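Local coordinates for protein sorbitol dehydrogenase (Gluconobacter oxydans, PDB 5ITG) that probably oxidises D-sorbitol to L-sorbose with a nicotinamide cofactor, NAD or NADP, bound by its Rossmann-fold domain, at residues A300-L305 with L371-D376; A407-M412 with S425-Y430; W435-A440 with S446-A451. All blocks are in the same frame, centred on the assembly; numbering follows the deposited sequence.

Interaction 1. Residues A300-L305 with L371-D376; sequences AGHVML and LRIASD
I373 lays its side chain against H302 and V303, joining helix 288-312 to helix 370-374 in the C-terminal domain of the mannitol dehydrogenase family. One part of the contact is a CH-pi interaction. The methyl CD1 of I373 sits over one face of the H302 imidazole, 3.9 Å from the ring centroid and 18° off the ring normal, with H302 CE1 the nearest ring atom at 3.7 Å. The other branch, CG2, reaches the base of the same side chain and lies 4.0 Å from H302 CG. Isoleucine suits this place because its branches part at CB: CG1 lies anti to the carbonyl carbon (chi1 -63°) and CG2 anti to the backbone N, which takes CD1 over the ring and CG2 to its root. The two side chains cross at about a right angle.

V303 adds an apolar contact. It turns one methyl to the partner helix, CG1 standing 4.2 Å from I373 CG2. The same CG1 also comes within 4.0 Å of the backbone O of I373.

Hydrogen bonding serves the second segment. S375 turns its hydroxyl back on its own chain, OG donating to R372 O at 2.6 Å, and S375 N bonds to that same oxygen, so two donors converge on R372 O just ahead of D376, which takes the N-cap position of helix 377-394.

Around the contact, F361 stacks on the H302 ring and V317 of helix 317-320 touches both H302 and I373. W385 of helix 377-394 packs on V303, and K380 of that helix bonds to I373 O.

Interaction 2. Residues A407-M412 with S425-Y430; sequences ASYLEM and SSEPTY
Y409 crosses from helix 400-412 to the loop 425-430, where its hydroxyl meets E427 and Y430. From CB, which leaves the helix obliquely to the loop, CG is set anti to the backbone N (chi1 171°), and this carries the ring out from the helix with its hydroxyl leading. Farther out, CE1 and CZ each come within 3.4 Å of E427 OE2, while CE2 on the other edge is 4.0 Å from Y430 OH. Both oxygens lie at the edge of the ring, near its plane. At the tip, OH donates to E427 OE2 over a short 2.5 Å and accepts from Y430 OH at 2.9 Å. The carboxylate is turned 82° from the Y409 ring, and OE2 is met from above the carboxylate plane, 53° out of it.

M412, one helical turn on, makes a looser contact: its selenium, in selenomethionine, lies 3.9 Å from S425 OG. Bends at chi2 and chi3 turn the selenium toward S425, whose small side chain leaves room for that approach. A type I turn from E427 to Y430, closed by Y430 N to E427 O, brings the glutamate and the second tyrosine to the same hydroxyl.

The other carboxylate oxygen, OE1, accepts from the backbone N of C378, near the start of helix 377-394. The hydrogen bonds of the tyrosines run one way, Y430 OH to Y409 OH to E427 OE2, and the acid is buried. The two donors to its oxygens would be expected to stabilise a negative charge there and partly make up for the loss of water.

Interaction 3. Residues W435-A440 with S446-A451; sequences WKLAKA and SLKLPA
With CG anti to the carbonyl carbon (chi1 -66°), L437 turns its two methyls to K448, while a bend at chi3 (-65°) folds the end of the lysine back over them. Helix 432-439 is followed by a short loop and the 3-10 segment that includes 446-448, in the mostly helical C-terminal domain of the mannitol dehydrogenase family; here the chain turns back obliquely past the helix.

The lysine and leucine cross at about a right angle. K448 CE and K448 NZ both lie 3.6 Å from L437 CD2, so the end of the lysine rests on the partly exposed leucine. A long chain with a charged end suits this outer border, where K448 is exposed and its methylenes can still pack.

Farther in, L449 makes an apolar contact. It spreads its two methyls between neighbouring helix residues: CD2 lies 4.3 Å from L437 CB, and CD1 is 4.2 Å from A438 CB. Alanine suits the second of these places, since its lone methyl lets the returning chain come close. L410 of helix 400-412 packs against both S446 and L449 and so joins this pair of segments to the preceding helix.

S446 fits where the backbones are nearest, its CA 4.8 Å from the CA of L437. Its small CB rests 3.7 Å from L437 O, and its hydroxyl serves the carbonyl of A438 through water. One water molecule donates to A438 O and accepts from S446 OG, each at 2.9 Å.

Overall arrangement
The three contacts follow one another along the chain, all within the C-terminal domain. Interactions 1 and 2 have centres about 10 Å apart and meet where D376 N lies 2.7 Å from S426 O, a probable hydrogen bond; P428 also packs on D376. Interactions 2 and 3 are closer, about 8 Å between centres: S425 O is 3.6 Å from W435 CZ2, and Y430 OH packs on L449 CB. Interactions 1 and 3 do not touch, their nearest atoms being about 8 Å apart, so segments 407-412 and 425-430 bridge them. The structure is substrate-free, and none of the three contacts includes a bound ligand.

Interaction 1. Residues A300-L305 with L371-D376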
loop_
_atom_site.group_PDB
_atom_site.type_symbol
_atom_site.label_atom_id
_atom_site.label_comp_id
_atom_site.label_asym_id
_atom_site.label_seq_id
_atom_site.Cartn_x
_atom_site.Cartn_y
_atom_site.Cartn_z
ATOM N N ALA A 300 -6.988 9.843 -6.365
ATOM C CA ALA A 300 -8.010 10.718 -6.922
ATOM C C ALA A 300 -8.096 10.514 -8.432
ATOM O O ALA A 300 -9.187 10.515 -9.007
ATOM C CB ALA A 300 -7.668 12.190 -6.622
ATOM N N GLY A 301 -6.934 10.370 -9.067
ATOM C CA GLY A 301 -6.899 10.178 -10.513
ATOM C C GLY A 301 -7.489 8.841 -10.914
ATOM O O GLY A 301 -8.127 8.718 -11.960
ATOM N N HIS A 302 -7.270 7.831 -10.080
ATOM C CA HIS A 302 -7.785 6.498 -10.356
ATOM C C HIS A 302 -9.311 6.534 -10.482
ATOM O O HIS A 302 -9.864 5.979 -11.427
ATOM C CB HIS A 302 -7.357 5.531 -9.244
ATOM C CG HIS A 302 -6.787 4.243 -9.755
ATOM N ND1 HIS A 302 -6.002 3.419 -8.980
ATOM C CD2 HIS A 302 -6.871 3.651 -10.971
ATOM C CE1 HIS A 302 -5.622 2.375 -9.697
ATOM N NE2 HIS A 302 -6.136 2.492 -10.909
ATOM N N VAL A 303 -9.997 7.200 -9.555
ATOM C CA VAL A 303 -11.451 7.251 -9.653
ATOM C C VAL A 303 -11.952 8.247 -10.690
ATOM O O VAL A 303 -13.023 8.047 -11.262
ATOM C CB VAL A 303 -12.131 7.535 -8.296
ATOM C CG1 VAL A 303 -11.989 6.311 -7.394
ATOM C CG2 VAL A 303 -11.536 8.763 -7.641
HETATM N N MSE A 304 -11.193 9.313 -10.944
HETATM C CA MSE A 304 -11.614 10.285 -11.957
HETATM C C MSE A 304 -11.598 9.592 -13.317
HETATM O O MSE A 304 -12.318 9.975 -14.248
HETATM C CB MSE A 304 -10.679 11.498 -11.979
HETATM C CG MSE A 304 -10.979 12.494 -13.089
HETATM SE SE MSE A 304 -12.785 13.239 -13.055
HETATM C CE MSE A 304 -12.532 14.579 -11.670
ATOM N N LEU A 305 -10.772 8.560 -13.424
ATOM C CA LEU A 305 -10.681 7.788 -14.655
ATOM C C LEU A 305 -11.763 6.704 -14.696
ATOM O O LEU A 305 -12.494 6.562 -15.682
ATOM C CB LEU A 305 -9.314 7.103 -14.752
ATOM C CG LEU A 305 -9.121 6.170 -15.956
ATOM C CD1 LEU A 305 -9.003 7.002 -17.236
ATOM C CD2 LEU A 305 -7.871 5.329 -15.770
ATOM N N LEU A 371 -14.622 -1.531 -12.071
ATOM C CA LEU A 371 -15.628 -1.674 -11.025
ATOM C C LEU A 371 -14.979 -1.870 -9.661
ATOM O O LEU A 371 -15.507 -1.419 -8.644
ATOM C CB LEU A 371 -16.572 -2.844 -11.339
ATOM C CG LEU A 371 -17.741 -2.481 -12.264
ATOM C CD1 LEU A 371 -18.577 -3.716 -12.575
ATOM C CD2 LEU A 371 -18.604 -1.419 -11.588
ATOM N N ARG A 372 -13.824 -2.527 -9.639
ATOM C CA ARG A 372 -13.129 -2.766 -8.381
ATOM C C ARG A 372 -12.597 -1.447 -7.827
ATOM O O ARG A 372 -12.656 -1.193 -6.621
ATOM C CB ARG A 372 -11.974 -3.745 -8.588
ATOM C CG ARG A 372 -11.826 -4.750 -7.451
ATOM C CD ARG A 372 -10.507 -5.501 -7.534
ATOM N NE ARG A 372 -9.369 -4.610 -7.318
ATOM C CZ ARG A 372 -9.175 -3.901 -6.210
ATOM N NH1 ARG A 372 -10.044 -3.980 -5.207
ATOM N NH2 ARG A 372 -8.116 -3.111 -6.104
ATOM N N ILE A 373 -12.080 -0.609 -8.715
ATOM C CA ILE A 373 -11.554 0.691 -8.318
ATOM C C ILE A 373 -12.691 1.552 -7.773
ATOM O O ILE A 373 -12.497 2.351 -6.857
ATOM C CB ILE A 373 -10.899 1.417 -9.523
ATOM C CG1 ILE A 373 -9.696 0.608 -10.017
ATOM C CG2 ILE A 373 -10.469 2.828 -9.129
ATOM C CD1 ILE A 373 -8.631 0.365 -8.959
ATOM N N ALA A 374 -13.886 1.361 -8.326
ATOM C CA ALA A 374 -15.055 2.128 -7.917
ATOM C C ALA A 374 -15.728 1.618 -6.637
ATOM O O ALA A 374 -16.610 2.287 -6.094
ATOM C CB ALA A 374 -16.068 2.162 -9.058
ATOM N N SER A 375 -15.313 0.450 -6.152
ATOM C CA SER A 375 -15.909 -0.108 -4.937
ATOM C C SER A 375 -15.644 0.799 -3.737
ATOM O O SER A 375 -14.523 1.273 -3.539
ATOM C CB SER A 375 -15.377 -1.526 -4.664
ATOM O OG SER A 375 -13.984 -1.539 -4.379
ATOM N N ASP A 376 -16.685 1.031 -2.943
ATOM C CA ASP A 376 -16.599 1.901 -1.772
ATOM C C ASP A 376 -16.289 3.306 -2.288
ATOM O O ASP A 376 -15.571 4.075 -1.651
ATOM C CB ASP A 376 -15.495 1.426 -0.813
ATOM C CG ASP A 376 -15.603 2.060 0.570
ATOM O OD1 ASP A 376 -16.623 2.729 0.852
ATOM O OD2 ASP A 376 -14.671 1.882 1.380
#

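Interaction 2. Residues A407-M412 with S425-Y430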
loop_
_atom_site.group_PDB
_atom_site.type_symbol
_atom_site.label_atom_id
_atom_site.label_comp_id
_atom_site.label_asym_id
_atom_site.label_seq_id
_atom_site.Cartn_x
_atom_site.Cartn_y
_atom_site.Cartn_z
ATOM N N ALA A 407 -20.604 14.272 -11.148
ATOM C CA ALA A 407 -21.731 13.878 -11.991
ATOM C C ALA A 407 -21.535 12.471 -12.549
ATOM O O ALA A 407 -22.499 11.713 -12.689
ATOM C CB ALA A 407 -21.908 14.877 -13.134
ATOM N N SER A 408 -20.287 12.134 -12.870
ATOM C CA SER A 408 -19.947 10.820 -13.406
ATOM C C SER A 408 -20.146 9.753 -12.340
ATOM O O SER A 408 -20.678 8.674 -12.613
ATOM C CB SER A 408 -18.490 10.798 -13.890
ATOM O OG SER A 408 -18.350 11.526 -15.094
ATOM N N TYR A 409 -19.704 10.055 -11.125
ATOM C CA TYR A 409 -19.865 9.141 -10.009
ATOM C C TYR A 409 -21.360 8.871 -9.795
ATOM O O TYR A 409 -21.785 7.716 -9.690
ATOM C CB TYR A 409 -19.255 9.744 -8.735
ATOM C CG TYR A 409 -19.556 8.951 -7.478
ATOM C CD1 TYR A 409 -19.048 7.665 -7.299
ATOM C CD2 TYR A 409 -20.372 9.480 -6.480
ATOM C CE1 TYR A 409 -19.353 6.918 -6.150
ATOM C CE2 TYR A 409 -20.679 8.748 -5.331
ATOM C CZ TYR A 409 -20.169 7.469 -5.174
ATOM O OH TYR A 409 -20.485 6.740 -4.043
ATOM N N LEU A 410 -22.152 9.938 -9.739
ATOM C CA LEU A 410 -23.591 9.806 -9.523
ATOM C C LEU A 410 -24.298 9.030 -10.631
ATOM O O LEU A 410 -25.198 8.234 -10.361
ATOM C CB LEU A 410 -24.231 11.189 -9.355
ATOM C CG LEU A 410 -23.794 11.869 -8.052
ATOM C CD1 LEU A 410 -24.446 13.240 -7.920
ATOM C CD2 LEU A 410 -24.165 10.967 -6.876
ATOM N N GLU A 411 -23.897 9.256 -11.876
ATOM C CA GLU A 411 -24.503 8.532 -12.983
ATOM C C GLU A 411 -24.031 7.074 -12.990
ATOM O O GLU A 411 -24.801 6.168 -13.311
ATOM C CB GLU A 411 -24.181 9.226 -14.307
ATOM C CG GLU A 411 -24.957 10.527 -14.494
ATOM C CD GLU A 411 -26.467 10.301 -14.505
ATOM O OE1 GLU A 411 -26.940 9.525 -15.361
ATOM O OE2 GLU A 411 -27.180 10.899 -13.663
HETATM N N MSE A 412 -22.774 6.844 -12.613
HETATM C CA MSE A 412 -22.221 5.489 -12.573
HETATM C C MSE A 412 -23.020 4.644 -11.579
HETATM O O MSE A 412 -23.274 3.457 -11.799
HETATM C CB MSE A 412 -20.741 5.534 -12.158
HETATM C CG MSE A 412 -20.051 4.174 -12.048
HETATM SE SE MSE A 412 -20.352 3.247 -10.352
HETATM C CE MSE A 412 -19.505 4.524 -9.136
ATOM N N SER A 425 -22.342 -1.690 -8.525
ATOM C CA SER A 425 -21.129 -1.318 -7.816
ATOM C C SER A 425 -21.317 -1.560 -6.328
ATOM O O SER A 425 -22.441 -1.611 -5.831
ATOM C CB SER A 425 -20.774 0.149 -8.063
ATOM O OG SER A 425 -21.747 1.016 -7.522
ATOM N N SER A 426 -20.207 -1.708 -5.620
ATOM C CA SER A 426 -20.239 -1.946 -4.185
ATOM C C SER A 426 -20.022 -0.665 -3.374
ATOM O O SER A 426 -19.093 0.102 -3.632
ATOM C CB SER A 426 -19.171 -2.979 -3.818
ATOM O OG SER A 426 -18.971 -3.045 -2.418
ATOM N N GLU A 427 -20.904 -0.435 -2.408
ATOM C CA GLU A 427 -20.818 0.721 -1.522
ATOM C C GLU A 427 -21.239 0.221 -0.143
ATOM O O GLU A 427 -22.394 0.355 0.257
ATOM C CB GLU A 427 -21.752 1.839 -1.992
ATOM C CG GLU A 427 -21.327 2.497 -3.301
ATOM C CD GLU A 427 -20.214 3.519 -3.122
ATOM O OE1 GLU A 427 -19.611 3.576 -2.028
ATOM O OE2 GLU A 427 -19.943 4.268 -4.084
ATOM N N PRO A 428 -20.298 -0.373 0.596
ATOM C CA PRO A 428 -20.541 -0.913 1.937
ATOM C C PRO A 428 -21.235 0.034 2.917
ATOM O O PRO A 428 -22.085 -0.394 3.693
ATOM C CB PRO A 428 -19.141 -1.298 2.407
ATOM C CG PRO A 428 -18.470 -1.704 1.139
ATOM C CD PRO A 428 -18.898 -0.600 0.193
ATOM N N THR A 429 -20.885 1.316 2.872
ATOM C CA THR A 429 -21.462 2.293 3.793
ATOM C C THR A 429 -22.870 2.745 3.425
ATOM O O THR A 429 -23.521 3.442 4.201
ATOM C CB THR A 429 -20.573 3.551 3.898
ATOM O OG1 THR A 429 -20.543 4.223 2.632
ATOM C CG2 THR A 429 -19.157 3.171 4.299
ATOM N N TYR A 430 -23.337 2.359 2.245
ATOM C CA TYR A 430 -24.672 2.741 1.804
ATOM C C TYR A 430 -25.723 1.736 2.255
ATOM O O TYR A 430 -25.480 0.527 2.259
ATOM C CB TYR A 430 -24.729 2.858 0.275
ATOM C CG TYR A 430 -24.098 4.108 -0.302
ATOM C CD1 TYR A 430 -23.405 5.010 0.507
ATOM C CD2 TYR A 430 -24.188 4.383 -1.668
ATOM C CE1 TYR A 430 -22.814 6.157 -0.036
ATOM C CE2 TYR A 430 -23.604 5.518 -2.216
ATOM C CZ TYR A 430 -22.916 6.401 -1.396
ATOM O OH TYR A 430 -22.316 7.514 -1.943
#

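Interaction 3. Residues W435-A440 with S446-A451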
loop_
_atom_site.group_PDB
_atom_site.type_symbol
_atom_site.label_atom_id
_atom_site.label_comp_id
_atom_site.label_asym_id
_atom_site.label_seq_id
_atom_site.Cartn_x
_atom_site.Cartn_y
_atom_site.Cartn_z
ATOM N N TRP A 435 -29.031 4.132 -1.305
ATOM C CA TRP A 435 -29.243 3.541 -2.622
ATOM C C TRP A 435 -30.502 4.028 -3.319
ATOM O O TRP A 435 -30.558 4.051 -4.548
ATOM C CB TRP A 435 -29.257 2.011 -2.530
ATOM C CG TRP A 435 -27.890 1.401 -2.610
ATOM C CD1 TRP A 435 -27.285 0.616 -1.672
ATOM C CD2 TRP A 435 -26.958 1.516 -3.697
ATOM N NE1 TRP A 435 -26.037 0.235 -2.106
ATOM C CE2 TRP A 435 -25.811 0.773 -3.346
ATOM C CE3 TRP A 435 -26.983 2.176 -4.933
ATOM C CZ2 TRP A 435 -24.696 0.667 -4.187
ATOM C CZ3 TRP A 435 -25.874 2.071 -5.772
ATOM C CH2 TRP A 435 -24.747 1.321 -5.392
ATOM N N LYS A 436 -31.511 4.417 -2.546
ATOM C CA LYS A 436 -32.746 4.916 -3.136
ATOM C C LYS A 436 -32.434 6.221 -3.853
ATOM O O LYS A 436 -32.871 6.444 -4.980
ATOM C CB LYS A 436 -33.805 5.173 -2.060
ATOM C CG LYS A 436 -35.068 5.849 -2.594
ATOM C CD LYS A 436 -36.061 6.146 -1.476
ATOM C CE LYS A 436 -37.350 6.759 -2.013
ATOM N NZ LYS A 436 -38.353 6.970 -0.929
ATOM N N LEU A 437 -31.678 7.082 -3.184
ATOM C CA LEU A 437 -31.291 8.369 -3.750
ATOM C C LEU A 437 -30.437 8.158 -4.993
ATOM O O LEU A 437 -30.689 8.744 -6.044
ATOM C CB LEU A 437 -30.496 9.181 -2.724
ATOM C CG LEU A 437 -31.234 9.637 -1.464
ATOM C CD1 LEU A 437 -30.253 10.306 -0.513
ATOM C CD2 LEU A 437 -32.350 10.598 -1.843
ATOM N N ALA A 438 -29.424 7.313 -4.853
ATOM C CA ALA A 438 -28.501 7.012 -5.939
ATOM C C ALA A 438 -29.206 6.540 -7.201
ATOM O O ALA A 438 -28.752 6.820 -8.307
ATOM C CB ALA A 438 -27.506 5.958 -5.489
ATOM N N LYS A 439 -30.315 5.825 -7.036
ATOM C CA LYS A 439 -31.049 5.311 -8.186
ATOM C C LYS A 439 -32.238 6.160 -8.616
ATOM O O LYS A 439 -32.885 5.857 -9.619
ATOM C CB LYS A 439 -31.502 3.872 -7.918
ATOM C CG LYS A 439 -30.347 2.910 -7.702
ATOM C CD LYS A 439 -30.815 1.472 -7.625
ATOM C CE LYS A 439 -29.636 0.527 -7.446
ATOM N NZ LYS A 439 -28.667 0.621 -8.581
ATOM N N ALA A 440 -32.525 7.224 -7.873
ATOM C CA ALA A 440 -33.634 8.103 -8.224
ATOM C C ALA A 440 -33.496 8.510 -9.692
ATOM O O ALA A 440 -32.389 8.545 -10.230
ATOM C CB ALA A 440 -33.630 9.335 -7.334
ATOM N N SER A 446 -29.477 12.441 -5.331
ATOM C CA SER A 446 -28.201 11.849 -4.935
ATOM C C SER A 446 -27.105 12.835 -4.532
ATOM O O SER A 446 -26.029 12.424 -4.113
ATOM C CB SER A 446 -27.686 10.874 -6.013
ATOM O OG SER A 446 -27.616 11.471 -7.290
ATOM N N LEU A 447 -27.376 14.132 -4.641
ATOM C CA LEU A 447 -26.391 15.126 -4.224
ATOM C C LEU A 447 -26.282 15.059 -2.703
ATOM O O LEU A 447 -25.298 15.506 -2.115
ATOM C CB LEU A 447 -26.817 16.529 -4.659
ATOM C CG LEU A 447 -26.624 16.883 -6.137
ATOM C CD1 LEU A 447 -27.225 18.246 -6.431
ATOM C CD2 LEU A 447 -25.142 16.883 -6.469
ATOM N N LYS A 448 -27.298 14.477 -2.068
ATOM C CA LYS A 448 -27.310 14.342 -0.616
ATOM C C LYS A 448 -26.525 13.130 -0.107
ATOM O O LYS A 448 -26.396 12.948 1.103
ATOM C CB LYS A 448 -28.756 14.261 -0.109
ATOM C CG LYS A 448 -29.627 15.429 -0.559
ATOM C CD LYS A 448 -31.087 15.228 -0.163
ATOM C CE LYS A 448 -31.714 14.033 -0.879
ATOM N NZ LYS A 448 -33.103 13.799 -0.401
ATOM N N LEU A 449 -25.999 12.300 -1.011
ATOM C CA LEU A 449 -25.235 11.126 -0.574
ATOM C C LEU A 449 -24.078 11.573 0.317
ATOM O O LEU A 449 -23.565 12.675 0.165
ATOM C CB LEU A 449 -24.698 10.338 -1.773
ATOM C CG LEU A 449 -25.737 9.576 -2.601
ATOM C CD1 LEU A 449 -25.098 9.027 -3.875
ATOM C CD2 LEU A 449 -26.332 8.451 -1.759
ATOM N N PRO A 450 -23.660 10.716 1.261
ATOM C CA PRO A 450 -22.563 11.006 2.194
ATOM C C PRO A 450 -21.215 11.274 1.524
ATOM O O PRO A 450 -20.325 11.877 2.123
ATOM C CB PRO A 450 -22.508 9.753 3.068
ATOM C CG PRO A 450 -23.908 9.212 3.005
ATOM C CD PRO A 450 -24.253 9.399 1.547
ATOM N N ALA A 451 -21.071 10.823 0.284
ATOM C CA ALA A 451 -19.822 10.989 -0.456
ATOM C C ALA A 451 -19.325 12.432 -0.527
ATOM O O ALA A 451 -18.114 12.672 -0.558
ATOM C CB ALA A 451 -19.987 10.433 -1.879
HETATM O O HOH W 1 -26.769 8.896 -8.249
#